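Local structure of IroE-like serine hydrolase (Shewanella oneidensis, 3GFF) at residues Y165-T170 with L197-A202; D89-H94 with L172-P177; E185-G190 with L230-L235; F120-L125 with D158-S163. The protein probably hydrolyses ester bonds, as a serine hydrolase of the esterase D family with an alpha/beta-hydrolase fold. All blocks are in the same frame, centred on the assembly; numbering follows the deposited sequence.

Contact 1 (Y165-T170 with L197-A202); sequences YLALDT and LFMAIA
D169 OD1 is gripped twice at the end of the parallel strand pair 165-168 and 197-201: A202 N donates to it over 3.0 Å, and a bound water donates to OD1 and to A202 O. The amide meets OD1 from well above the carboxylate plane; with the water on OD1 and two histidines on OD2, the group is held at both oxygens. These strands are the two arms of a beta-alpha-beta unit, crossed over by helix 178-189, in the central sheet of an alpha/beta-hydrolase fold. D169 follows its strand directly, and its OD2 is hydrogen-bonded to H247 ND1 and H216 NE2, consistent with D169 being the acid of a Ser-His-Asp triad with S145 and H247. Behind it the strands zip together through F198 N to Y165 O (2.9 Å), A167 N to F198 O, A200 N to A167 O and D169 N to A200 O; the bond from A167 N to F198 O is almost straight, at 176°. On one face, L197 CD1 reaches 4.1 Å from A167 CB, with Y165 and selenomethionine M199 alongside, and helices 146-156 and 215-230 pack over this side. On the other face lie L166, L168, F198 and A200. L168 turns CG beside its backbone N (chi1 -48°), which brings CD2 to 3.6 Å from A200 CB and to the F198 ring edge, 4.1 Å from CE2.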
loop_
_atom_site.group_PDB
_atom_site.type_symbol
_atom_site.label_atom_id
_atom_site.label_comp_id
_atom_site.label_asym_id
_atom_site.label_seq_id
_atom_site.Cartn_x
_atom_site.Cartn_y
_atom_site.Cartn_z
ATOM N N TYR A 165 5.148 -3.242 18.570
ATOM C CA TYR A 165 3.721 -3.278 18.308
ATOM C C TYR A 165 3.294 -2.156 17.362
ATOM O O TYR A 165 3.753 -1.007 17.455
ATOM C CB TYR A 165 2.945 -3.106 19.620
ATOM C CG TYR A 165 3.233 -4.144 20.694
ATOM C CD1 TYR A 165 2.541 -5.334 20.709
ATOM C CD2 TYR A 165 4.163 -3.923 21.694
ATOM C CE1 TYR A 165 2.784 -6.294 21.664
ATOM C CE2 TYR A 165 4.389 -4.882 22.696
ATOM C CZ TYR A 165 3.686 -6.066 22.655
ATOM O OH TYR A 165 3.838 -7.077 23.571
ATOM N N LEU A 166 2.383 -2.522 16.478
ATOM C CA LEU A 166 1.741 -1.629 15.559
ATOM C C LEU A 166 0.287 -1.661 15.943
ATOM O O LEU A 166 -0.360 -2.708 15.791
ATOM C CB LEU A 166 1.932 -2.027 14.085
ATOM C CG LEU A 166 3.141 -1.353 13.421
ATOM C CD1 LEU A 166 4.437 -1.912 13.957
ATOM C CD2 LEU A 166 3.059 -1.448 11.884
ATOM N N ALA A 167 -0.211 -0.528 16.454
ATOM C CA ALA A 167 -1.625 -0.388 16.875
ATOM C C ALA A 167 -2.302 0.577 15.895
ATOM O O ALA A 167 -2.071 1.762 15.936
ATOM C CB ALA A 167 -1.709 0.112 18.304
ATOM N N LEU A 168 -3.090 0.028 14.983
ATOM C CA LEU A 168 -3.693 0.776 13.877
ATOM C C LEU A 168 -5.178 1.100 14.149
ATOM O O LEU A 168 -6.064 0.267 14.026
ATOM C CB LEU A 168 -3.511 -0.005 12.567
ATOM C CG LEU A 168 -2.071 -0.528 12.301
ATOM C CD1 LEU A 168 -1.962 -1.382 10.995
ATOM C CD2 LEU A 168 -1.084 0.643 12.336
ATOM N N ASP A 169 -5.391 2.337 14.535
ATOM C CA ASP A 169 -6.692 2.904 14.887
ATOM C C ASP A 169 -7.369 2.067 15.935
ATOM O O ASP A 169 -8.486 1.624 15.779
ATOM C CB ASP A 169 -7.563 3.094 13.669
ATOM C CG ASP A 169 -8.391 4.350 13.759
ATOM O OD1 ASP A 169 -7.864 5.348 14.297
ATOM O OD2 ASP A 169 -9.536 4.346 13.279
ATOM N N THR A 170 -6.652 1.870 17.023
ATOM C CA THR A 170 -7.105 1.035 18.159
ATOM C C THR A 170 -8.500 1.437 18.652
ATOM O O THR A 170 -8.777 2.634 18.817
ATOM C CB THR A 170 -6.124 1.188 19.320
ATOM O OG1 THR A 170 -4.810 0.868 18.842
ATOM C CG2 THR A 170 -6.495 0.271 20.531
ATOM N N LEU A 197 6.241 0.992 20.261
ATOM C CA LEU A 197 4.836 1.144 19.943
ATOM C C LEU A 197 4.697 2.214 18.855
ATOM O O LEU A 197 5.296 3.293 18.944
ATOM C CB LEU A 197 4.018 1.585 21.170
ATOM C CG LEU A 197 2.548 1.949 20.862
ATOM C CD1 LEU A 197 1.703 0.726 20.441
ATOM C CD2 LEU A 197 1.930 2.642 22.051
ATOM N N PHE A 198 3.942 1.887 17.820
ATOM C CA PHE A 198 3.575 2.846 16.765
ATOM C C PHE A 198 2.078 2.885 16.764
ATOM O O PHE A 198 1.432 1.824 16.732
ATOM C CB PHE A 198 4.097 2.411 15.385
ATOM C CG PHE A 198 3.537 3.223 14.225
ATOM C CD1 PHE A 198 4.141 4.403 13.827
ATOM C CD2 PHE A 198 2.423 2.773 13.530
ATOM C CE1 PHE A 198 3.648 5.144 12.770
ATOM C CE2 PHE A 198 1.923 3.494 12.473
ATOM C CZ PHE A 198 2.535 4.698 12.095
HETATM N N MSE A 199 1.497 4.078 16.825
HETATM C CA MSE A 199 0.041 4.234 16.689
HETATM C C MSE A 199 -0.332 4.959 15.394
HETATM O O MSE A 199 0.220 6.031 15.082
HETATM C CB MSE A 199 -0.553 5.031 17.864
HETATM C CG MSE A 199 -0.530 4.313 19.179
HETATM SE SE MSE A 199 -1.115 5.426 20.634
HETATM C CE MSE A 199 -2.933 5.845 19.997
ATOM N N ALA A 200 -1.277 4.392 14.642
ATOM C CA ALA A 200 -1.838 5.067 13.461
ATOM C C ALA A 200 -3.165 5.569 13.984
ATOM O O ALA A 200 -3.860 4.825 14.687
ATOM C CB ALA A 200 -2.070 4.099 12.269
ATOM N N ILE A 201 -3.513 6.807 13.655
ATOM C CA ILE A 201 -4.748 7.407 14.120
ATOM C C ILE A 201 -5.477 7.997 12.918
ATOM O O ILE A 201 -4.985 8.954 12.309
ATOM C CB ILE A 201 -4.504 8.520 15.196
ATOM C CG1 ILE A 201 -3.650 7.983 16.339
ATOM C CG2 ILE A 201 -5.858 9.069 15.722
ATOM C CD1 ILE A 201 -3.168 9.041 17.383
ATOM N N ALA A 202 -6.640 7.419 12.581
ATOM C CA ALA A 202 -7.429 7.863 11.439
ATOM C C ALA A 202 -8.448 8.953 11.834
ATOM O O ALA A 202 -8.462 9.403 12.968
ATOM C CB ALA A 202 -8.127 6.661 10.766
HETATM O O HOH W 1 -9.153 7.628 15.097
#

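Contact 2 (D89-H94 with L172-P177); sequences DYTPTH and LWFDSP
F174 carries this contact between the loops 89-94 and 172-177, and its side chain can be followed outward. CB sits over the rim of one face of the W173 indole, within its own loop. From there CG is anti to the backbone N (chi1 180°), which swings the ring across toward T91 and T93. F174 CD2 lies 4.5 Å from P92 CD, a loose apolar touch. F174 CE2 comes 3.2 Å from T93 O, the carbonyl oxygen approaching the ring edge in its plane. On the other side of the ring, F174 CE1 is 3.9 Å from T91 CG2, and at the tip F174 CZ is 3.6 Å from T91 CG2. That methyl stands over one ring face in a CH-pi contact, 3.7 Å from the centroid and 17° off the normal, while the hydroxyl of T91 is taken up by M87 O and G112 N. F146 and L149 of helix 146-156 also pack on F174.

Next to the ring, T93 OG1 donates to D175 OD2; the 2.5 Å separation is so short that its exact length is doubtful. The two side chains meet at about a right angle, and D175 CG is anti to its backbone N, pointing the carboxylate at T93. The loop itself is folded by W173 O, which accepts both S176 N (3.0 Å) and S176 OG (2.6 Å) from the same face of its carbonyl plane. F174 and D175 are therefore the central pair of a type II beta turn from W173 to S176, in the loop that links strand 164-168 to helix 178-189 of the alpha/beta-hydrolase fold.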
loop_
_atom_site.group_PDB
_atom_site.type_symbol
_atom_site.label_atom_id
_atom_site.label_comp_id
_atom_site.label_asym_id
_atom_site.label_seq_id
_atom_site.Cartn_x
_atom_site.Cartn_y
_atom_site.Cartn_z
ATOM N N ASP A 89 -11.698 -12.911 21.799
ATOM C CA ASP A 89 -10.243 -12.912 21.814
ATOM C C ASP A 89 -9.570 -11.567 21.719
ATOM O O ASP A 89 -8.431 -11.452 22.108
ATOM C CB ASP A 89 -9.728 -13.747 20.651
ATOM C CG ASP A 89 -10.152 -15.205 20.732
ATOM O OD1 ASP A 89 -10.389 -15.712 21.854
ATOM O OD2 ASP A 89 -10.240 -15.853 19.663
ATOM N N TYR A 90 -10.252 -10.562 21.195
ATOM C CA TYR A 90 -9.631 -9.265 20.970
ATOM C C TYR A 90 -9.960 -8.232 22.024
ATOM O O TYR A 90 -9.471 -7.110 21.932
ATOM C CB TYR A 90 -9.965 -8.756 19.548
ATOM C CG TYR A 90 -9.171 -9.403 18.431
ATOM C CD1 TYR A 90 -8.570 -10.644 18.594
ATOM C CD2 TYR A 90 -9.101 -8.815 17.180
ATOM C CE1 TYR A 90 -7.872 -11.237 17.590
ATOM C CE2 TYR A 90 -8.391 -9.431 16.128
ATOM C CZ TYR A 90 -7.798 -10.647 16.342
ATOM O OH TYR A 90 -7.107 -11.314 15.326
ATOM N N THR A 91 -10.774 -8.613 23.018
ATOM C CA THR A 91 -11.183 -7.711 24.104
ATOM C C THR A 91 -10.509 -8.077 25.420
ATOM O O THR A 91 -10.536 -9.214 25.839
ATOM C CB THR A 91 -12.732 -7.640 24.235
ATOM O OG1 THR A 91 -13.292 -8.942 24.427
ATOM C CG2 THR A 91 -13.337 -7.000 22.952
ATOM N N PRO A 92 -9.823 -7.107 26.039
ATOM C CA PRO A 92 -9.097 -7.358 27.275
ATOM C C PRO A 92 -9.970 -7.384 28.521
ATOM O O PRO A 92 -9.597 -8.037 29.519
ATOM C CB PRO A 92 -8.102 -6.204 27.323
ATOM C CG PRO A 92 -8.775 -5.074 26.553
ATOM C CD PRO A 92 -9.667 -5.717 25.556
ATOM N N THR A 93 -11.106 -6.680 28.470
ATOM C CA THR A 93 -12.049 -6.640 29.558
ATOM C C THR A 93 -13.444 -7.021 29.050
ATOM O O THR A 93 -13.743 -6.924 27.858
ATOM C CB THR A 93 -12.060 -5.242 30.249
ATOM O OG1 THR A 93 -12.329 -4.205 29.288
ATOM C CG2 THR A 93 -10.706 -4.965 30.896
ATOM N N HIS A 94 -14.268 -7.457 29.989
ATOM C CA HIS A 94 -15.626 -7.862 29.749
ATOM C C HIS A 94 -16.617 -6.731 30.037
ATOM O O HIS A 94 -16.572 -6.109 31.082
ATOM C CB HIS A 94 -15.977 -9.051 30.653
ATOM C CG HIS A 94 -17.411 -9.481 30.556
ATOM N ND1 HIS A 94 -17.928 -10.102 29.438
ATOM C CD2 HIS A 94 -18.445 -9.359 31.432
ATOM C CE1 HIS A 94 -19.216 -10.340 29.629
ATOM N NE2 HIS A 94 -19.561 -9.871 30.816
ATOM N N LEU A 172 -10.025 1.971 21.356
ATOM C CA LEU A 172 -9.898 2.339 22.763
ATOM C C LEU A 172 -11.252 2.669 23.391
ATOM O O LEU A 172 -11.379 2.695 24.617
ATOM C CB LEU A 172 -8.928 3.538 22.945
ATOM C CG LEU A 172 -7.436 3.318 22.605
ATOM C CD1 LEU A 172 -6.579 4.633 22.774
ATOM C CD2 LEU A 172 -6.869 2.251 23.507
ATOM N N TRP A 173 -12.251 2.973 22.566
ATOM C CA TRP A 173 -13.600 3.203 23.069
ATOM C C TRP A 173 -14.182 1.952 23.774
ATOM O O TRP A 173 -15.084 2.055 24.644
ATOM C CB TRP A 173 -14.524 3.659 21.944
ATOM C CG TRP A 173 -14.658 2.654 20.853
ATOM C CD1 TRP A 173 -13.961 2.625 19.695
ATOM C CD2 TRP A 173 -15.516 1.496 20.840
ATOM N NE1 TRP A 173 -14.349 1.546 18.936
ATOM C CE2 TRP A 173 -15.287 0.825 19.624
ATOM C CE3 TRP A 173 -16.453 0.968 21.738
ATOM C CZ2 TRP A 173 -15.956 -0.341 19.273
ATOM C CZ3 TRP A 173 -17.106 -0.201 21.405
ATOM C CH2 TRP A 173 -16.859 -0.840 20.169
ATOM N N PHE A 174 -13.634 0.774 23.467
ATOM C CA PHE A 174 -14.187 -0.422 24.041
ATOM C C PHE A 174 -14.032 -0.395 25.558
ATOM O O PHE A 174 -12.938 -0.178 26.080
ATOM C CB PHE A 174 -13.606 -1.695 23.448
ATOM C CG PHE A 174 -14.182 -2.923 24.062
ATOM C CD1 PHE A 174 -15.402 -3.389 23.666
ATOM C CD2 PHE A 174 -13.549 -3.537 25.111
ATOM C CE1 PHE A 174 -15.968 -4.484 24.267
ATOM C CE2 PHE A 174 -14.099 -4.645 25.709
ATOM C CZ PHE A 174 -15.296 -5.132 25.275
ATOM N N ASP A 175 -15.155 -0.584 26.249
ATOM C CA ASP A 175 -15.213 -0.602 27.704
ATOM C C ASP A 175 -14.517 0.612 28.296
ATOM O O ASP A 175 -13.836 0.498 29.321
ATOM C CB ASP A 175 -14.647 -1.922 28.248
ATOM C CG ASP A 175 -14.835 -2.073 29.761
ATOM O OD1 ASP A 175 -15.723 -1.413 30.325
ATOM O OD2 ASP A 175 -14.117 -2.866 30.400
ATOM N N SER A 176 -14.694 1.763 27.646
ATOM C CA SER A 176 -14.216 3.058 28.135
ATOM C C SER A 176 -15.246 3.662 29.101
ATOM O O SER A 176 -16.468 3.577 28.847
ATOM C CB SER A 176 -13.974 4.054 27.003
ATOM O OG SER A 176 -15.119 4.203 26.176
ATOM N N PRO A 177 -14.759 4.360 30.151
ATOM C CA PRO A 177 -13.351 4.695 30.440
ATOM C C PRO A 177 -12.488 3.638 31.146
ATOM O O PRO A 177 -11.288 3.834 31.278
ATOM C CB PRO A 177 -13.495 5.921 31.366
ATOM C CG PRO A 177 -14.734 5.666 32.119
ATOM C CD PRO A 177 -15.661 4.906 31.183
#

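Contact 3 (E185-G190 with L230-L235); sequences ERVVKG and LAPKGL
V187 sets CG1 anti to its backbone N (chi1 163°), aiming that methyl at L230, while the side chain of L230 leaves its backbone toward the helix and offers CD2 in return. The two side chains meet at about a right angle, with V187 CG1 and L230 CD2 modelled 3.2 Å apart. This is closer than ordinary van der Waals contact, so the exact spacing is doubtful although the packing is evidently close. On the same leucine methyl, V188 CG2 lies at 3.9 Å from L230 CD2, which is thus met by two successive helix residues.

The second point of contact is P232. Its CB rests 3.7 Å from V187 O and 4.0 Å from G190 CA, pressing the pyrrolidine ring on the last turn of helix 178-189. G190, just past the helix, leaves helical geometry with a positive phi (47°) and presents bare backbone to the proline. The carbonyl of G190 is held from within its own segment: R186 NH1 donates to G190 O over 2.8 Å in a nearly straight bond (172°), the acceptor lying in the guanidinium plane and offering a lone pair. The same arginine pairs with D158 and makes a cation-pi contact with F192.

Across the join, A231 likewise leaves its helix, 215-230, with positive phi, and a type II turn from P232 to L235 leads into strand 235-241. F223 and L227 of helix 215-230 also pack on V187. The contact thus joins the ends of two helices through methyls and a proline ring, so apolar packing rather than polar bonding between the two segments holds it, with R186 holding the carbonyl of G190 just after the helix.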
loop_
_atom_site.group_PDB
_atom_site.type_symbol
_atom_site.label_atom_id
_atom_site.label_comp_id
_atom_site.label_asym_id
_atom_site.label_seq_id
_atom_site.Cartn_x
_atom_site.Cartn_y
_atom_site.Cartn_z
ATOM N N GLU A 185 -2.651 3.752 33.501
ATOM C CA GLU A 185 -1.959 3.334 34.711
ATOM C C GLU A 185 -0.632 2.648 34.353
ATOM O O GLU A 185 0.391 2.882 34.986
ATOM C CB GLU A 185 -2.846 2.406 35.532
ATOM C CG GLU A 185 -3.994 3.158 36.156
ATOM C CD GLU A 185 -4.899 2.351 37.075
ATOM O OE1 GLU A 185 -4.695 1.117 37.285
ATOM O OE2 GLU A 185 -5.827 3.008 37.606
ATOM N N ARG A 186 -0.644 1.841 33.303
ATOM C CA ARG A 186 0.566 1.152 32.875
ATOM C C ARG A 186 1.629 2.124 32.357
ATOM O O ARG A 186 2.806 1.948 32.649
ATOM C CB ARG A 186 0.244 0.113 31.810
ATOM C CG ARG A 186 1.463 -0.663 31.330
ATOM C CD ARG A 186 2.050 -1.518 32.384
ATOM N NE ARG A 186 3.349 -2.103 32.010
ATOM C CZ ARG A 186 4.531 -1.532 32.236
ATOM N NH1 ARG A 186 4.573 -0.342 32.802
ATOM N NH2 ARG A 186 5.678 -2.144 31.903
ATOM N N VAL A 187 1.198 3.114 31.573
ATOM C CA VAL A 187 2.054 4.194 31.012
ATOM C C VAL A 187 2.779 4.981 32.132
ATOM O O VAL A 187 4.013 5.071 32.143
ATOM C CB VAL A 187 1.186 5.129 30.100
ATOM C CG1 VAL A 187 1.856 6.466 29.811
ATOM C CG2 VAL A 187 0.823 4.425 28.827
ATOM N N VAL A 188 2.019 5.503 33.091
ATOM C CA VAL A 188 2.589 6.196 34.272
ATOM C C VAL A 188 3.626 5.341 35.031
ATOM O O VAL A 188 4.677 5.840 35.458
ATOM C CB VAL A 188 1.488 6.608 35.276
ATOM C CG1 VAL A 188 2.093 7.017 36.663
ATOM C CG2 VAL A 188 0.636 7.729 34.695
ATOM N N LYS A 189 3.306 4.059 35.197
ATOM C CA LYS A 189 4.192 3.091 35.842
ATOM C C LYS A 189 5.443 2.892 34.964
ATOM O O LYS A 189 6.503 2.629 35.459
ATOM C CB LYS A 189 3.422 1.784 36.070
ATOM C CG LYS A 189 4.231 0.611 36.583
ATOM C CD LYS A 189 3.283 -0.545 36.916
ATOM C CE LYS A 189 3.976 -1.646 37.718
ATOM N NZ LYS A 189 2.998 -2.294 38.678
ATOM N N GLY A 190 5.286 3.000 33.649
ATOM C CA GLY A 190 6.407 2.981 32.712
ATOM C C GLY A 190 7.454 1.905 32.873
ATOM O O GLY A 190 7.121 0.749 33.095
ATOM N N LEU A 230 4.220 12.132 28.728
ATOM C CA LEU A 230 4.741 11.265 29.813
ATOM C C LEU A 230 6.082 10.632 29.485
ATOM O O LEU A 230 6.895 10.439 30.396
ATOM C CB LEU A 230 3.760 10.161 30.211
ATOM C CG LEU A 230 2.746 10.490 31.304
ATOM C CD1 LEU A 230 2.037 11.876 31.183
ATOM C CD2 LEU A 230 1.750 9.328 31.329
ATOM N N ALA A 231 6.303 10.313 28.208
ATOM C CA ALA A 231 7.575 9.741 27.750
ATOM C C ALA A 231 8.096 8.623 28.660
ATOM O O ALA A 231 9.216 8.725 29.156
ATOM C CB ALA A 231 8.637 10.859 27.646
ATOM N N PRO A 232 7.311 7.541 28.860
ATOM C CA PRO A 232 7.774 6.487 29.754
ATOM C C PRO A 232 9.143 5.969 29.354
ATOM O O PRO A 232 9.446 5.885 28.165
ATOM C CB PRO A 232 6.708 5.380 29.583
ATOM C CG PRO A 232 5.967 5.716 28.372
ATOM C CD PRO A 232 6.009 7.193 28.244
ATOM N N LYS A 233 9.964 5.649 30.341
ATOM C CA LYS A 233 11.295 5.076 30.103
ATOM C C LYS A 233 11.163 3.684 29.469
ATOM O O LYS A 233 10.205 2.966 29.731
ATOM C CB LYS A 233 12.117 5.000 31.419
ATOM C CG LYS A 233 12.456 6.364 32.107
ATOM C CD LYS A 233 13.128 7.325 31.120
ATOM C CE LYS A 233 13.994 8.397 31.765
ATOM N NZ LYS A 233 15.473 7.981 31.986
ATOM N N GLY A 234 12.068 3.375 28.548
ATOM C CA GLY A 234 12.101 2.099 27.876
ATOM C C GLY A 234 11.153 1.809 26.741
ATOM O O GLY A 234 11.104 0.669 26.283
ATOM N N LEU A 235 10.385 2.819 26.312
ATOM C CA LEU A 235 9.452 2.697 25.214
ATOM C C LEU A 235 9.730 3.719 24.105
ATOM O O LEU A 235 9.666 4.941 24.348
ATOM C CB LEU A 235 8.018 2.927 25.686
ATOM C CG LEU A 235 6.890 2.797 24.652
ATOM C CD1 LEU A 235 6.592 1.362 24.257
ATOM C CD2 LEU A 235 5.612 3.469 25.217
#

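Contact 4 (F120-L125 with D158-S163); sequences FIEKEL and DRPLFS
E122 reaches from helix 114-132 into the loop 158-163, and each carboxylate oxygen serves a different partner. Its plane is turned 32° from the guanidinium of R159. OE1 lies in the guanidinium plane, at its edge, and accepts R159 NH1 over 2.9 Å through its anti lone pair, forming a salt bridge. OE2 accepts the backbone amide L161 N at 3.1 Å, which meets it nearly along the C-O bond. With CG beside the backbone N (chi1 -66°) and the chain extended beyond it, E122 reaches past L161, whose side chain runs the opposite way; E122 CG is 3.9 Å from L161 CB. P160 CD lies 3.4 Å from E122 OE2, close to the carboxylate plane and off its oxygen edge.

Deeper in, I121 meets two side chains at roughly right angles. Its CG2 methyl, anti to the backbone N, touches L161 CD2 at a tight 3.5 Å and F162 CZ at 3.8 Å. L161 CD2 also lies over one face of the F162 ring, toward its rim, so the three residues interlock while I81 of strand 77-81 packs on I121.

R159 has further holds: NH1 also pairs with D119 OD1, NE with T157 OG1 and NH2 with G115 O, and these fix the plane of the guanidinium. R159 follows D158, the C-prime residue of a Schellman motif closing helix 146-156. The carboxylate thus uses one oxygen for a charged donor and the other for a backbone amide, joining helix to loop by both, and E122 and D119, both at NH1, probably offset the arginine's positive charge.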
loop_
_atom_site.group_PDB
_atom_site.type_symbol
_atom_site.label_atom_id
_atom_site.label_comp_id
_atom_site.label_asym_id
_atom_site.label_seq_id
_atom_site.Cartn_x
_atom_site.Cartn_y
_atom_site.Cartn_z
ATOM N N PHE A 120 -2.477 -18.133 24.095
ATOM C CA PHE A 120 -2.490 -19.014 22.909
ATOM C C PHE A 120 -1.297 -18.745 21.979
ATOM O O PHE A 120 -0.656 -19.667 21.489
ATOM C CB PHE A 120 -3.819 -18.912 22.147
ATOM C CG PHE A 120 -3.684 -19.159 20.635
ATOM C CD1 PHE A 120 -3.425 -20.430 20.129
ATOM C CD2 PHE A 120 -3.831 -18.096 19.722
ATOM C CE1 PHE A 120 -3.301 -20.656 18.738
ATOM C CE2 PHE A 120 -3.670 -18.310 18.313
ATOM C CZ PHE A 120 -3.404 -19.598 17.844
ATOM N N ILE A 121 -1.003 -17.475 21.753
ATOM C CA ILE A 121 0.112 -17.081 20.899
ATOM C C ILE A 121 1.444 -17.499 21.536
ATOM O O ILE A 121 2.261 -18.147 20.894
ATOM C CB ILE A 121 0.090 -15.562 20.576
ATOM C CG1 ILE A 121 -1.138 -15.217 19.721
ATOM C CG2 ILE A 121 1.432 -15.111 19.881
ATOM C CD1 ILE A 121 -1.353 -13.727 19.510
ATOM N N GLU A 122 1.638 -17.176 22.810
ATOM C CA GLU A 122 2.908 -17.469 23.468
ATOM C C GLU A 122 3.150 -18.895 23.835
ATOM O O GLU A 122 4.299 -19.346 23.800
ATOM C CB GLU A 122 3.081 -16.606 24.729
ATOM C CG GLU A 122 3.202 -15.132 24.395
ATOM C CD GLU A 122 3.693 -14.292 25.536
ATOM O OE1 GLU A 122 2.919 -13.956 26.450
ATOM O OE2 GLU A 122 4.861 -13.901 25.483
ATOM N N LYS A 123 2.082 -19.592 24.226
ATOM C CA LYS A 123 2.217 -20.936 24.733
ATOM C C LYS A 123 2.045 -21.994 23.646
ATOM O O LYS A 123 2.613 -23.057 23.763
ATOM C CB LYS A 123 1.259 -21.171 25.910
ATOM C CG LYS A 123 1.486 -20.223 27.090
ATOM C CD LYS A 123 2.787 -20.506 27.828
ATOM C CE LYS A 123 2.868 -19.709 29.179
ATOM N NZ LYS A 123 4.130 -19.992 29.961
ATOM N N GLU A 124 1.313 -21.673 22.579
ATOM C CA GLU A 124 1.072 -22.632 21.505
ATOM C C GLU A 124 1.527 -22.175 20.127
ATOM O O GLU A 124 2.422 -22.794 19.532
ATOM C CB GLU A 124 -0.399 -22.989 21.485
ATOM C CG GLU A 124 -0.900 -23.580 22.789
ATOM C CD GLU A 124 -2.399 -23.782 22.845
ATOM O OE1 GLU A 124 -3.159 -22.983 22.268
ATOM O OE2 GLU A 124 -2.843 -24.723 23.503
ATOM N N LEU A 125 0.971 -21.085 19.613
ATOM C CA LEU A 125 1.324 -20.665 18.255
ATOM C C LEU A 125 2.832 -20.309 18.042
ATOM O O LEU A 125 3.488 -20.922 17.193
ATOM C CB LEU A 125 0.401 -19.547 17.763
ATOM C CG LEU A 125 0.557 -19.128 16.280
ATOM C CD1 LEU A 125 0.226 -20.244 15.304
ATOM C CD2 LEU A 125 -0.284 -17.882 15.964
ATOM N N ASP A 158 3.072 -6.864 29.862
ATOM C CA ASP A 158 4.494 -7.175 29.703
ATOM C C ASP A 158 4.820 -8.510 29.030
ATOM O O ASP A 158 5.788 -9.149 29.387
ATOM C CB ASP A 158 5.163 -7.042 31.067
ATOM C CG ASP A 158 4.889 -5.677 31.696
ATOM O OD1 ASP A 158 4.301 -4.844 30.992
ATOM O OD2 ASP A 158 5.246 -5.437 32.862
ATOM N N ARG A 159 4.044 -8.886 28.012
ATOM C CA ARG A 159 4.264 -10.178 27.354
ATOM C C ARG A 159 5.654 -10.148 26.754
ATOM O O ARG A 159 5.966 -9.228 25.999
ATOM C CB ARG A 159 3.223 -10.470 26.256
ATOM C CG ARG A 159 1.790 -10.431 26.736
ATOM C CD ARG A 159 1.612 -11.200 28.053
ATOM N NE ARG A 159 0.206 -11.471 28.328
ATOM C CZ ARG A 159 -0.439 -12.600 27.996
ATOM N NH1 ARG A 159 0.173 -13.588 27.361
ATOM N NH2 ARG A 159 -1.716 -12.749 28.324
ATOM N N PRO A 160 6.501 -11.130 27.120
ATOM C CA PRO A 160 7.904 -11.164 26.672
ATOM C C PRO A 160 8.206 -11.510 25.208
ATOM O O PRO A 160 9.280 -11.179 24.734
ATOM C CB PRO A 160 8.552 -12.158 27.660
ATOM C CG PRO A 160 7.461 -13.030 28.095
ATOM C CD PRO A 160 6.203 -12.218 28.080
ATOM N N LEU A 161 7.264 -12.142 24.511
ATOM C CA LEU A 161 7.427 -12.564 23.130
ATOM C C LEU A 161 7.687 -11.417 22.131
ATOM O O LEU A 161 8.533 -11.553 21.227
ATOM C CB LEU A 161 6.152 -13.282 22.658
ATOM C CG LEU A 161 6.091 -13.778 21.207
ATOM C CD1 LEU A 161 7.185 -14.855 20.957
ATOM C CD2 LEU A 161 4.713 -14.332 20.806
ATOM N N PHE A 162 6.930 -10.322 22.279
ATOM C CA PHE A 162 6.960 -9.238 21.301
ATOM C C PHE A 162 7.824 -8.051 21.746
ATOM O O PHE A 162 7.743 -7.651 22.882
ATOM C CB PHE A 162 5.541 -8.682 21.031
ATOM C CG PHE A 162 4.548 -9.688 20.541
ATOM C CD1 PHE A 162 4.610 -10.173 19.256
ATOM C CD2 PHE A 162 3.504 -10.114 21.354
ATOM C CE1 PHE A 162 3.657 -11.097 18.781
ATOM C CE2 PHE A 162 2.550 -11.042 20.885
ATOM C CZ PHE A 162 2.640 -11.523 19.600
ATOM N N SER A 163 8.628 -7.495 20.835
ATOM C CA SER A 163 9.426 -6.277 21.131
ATOM C C SER A 163 8.808 -5.017 20.526
ATOM O O SER A 163 9.123 -3.894 20.947
ATOM C CB SER A 163 10.868 -6.414 20.638
ATOM O OG SER A 163 10.901 -6.826 19.281
#

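How the contacts relate
Along the chain from the N terminus, contact 2 opens first at 89-94, and contact 4 opens at 120-125 and closes at 158-163, nested within the larger loop. Contact 1 opens at 165-170 before contact 2 closes at 172-177, so those two cross. Contact 3 opens at 185-190, contact 1 closes at 197-202, and contact 3 closes last at 230-235, crossing contact 1. Contact 1 ties two neighbouring strands of the central sheet; contact 4 fixes helix 114-132 to the loop before strand 164-168, contact 2 joins two loops, and contact 3 two helix ends. A 3.1 Å salt bridge from R186 NE to D158 OD1 links contacts 3 and 4; L197 packs on L235 between contacts 1 and 3.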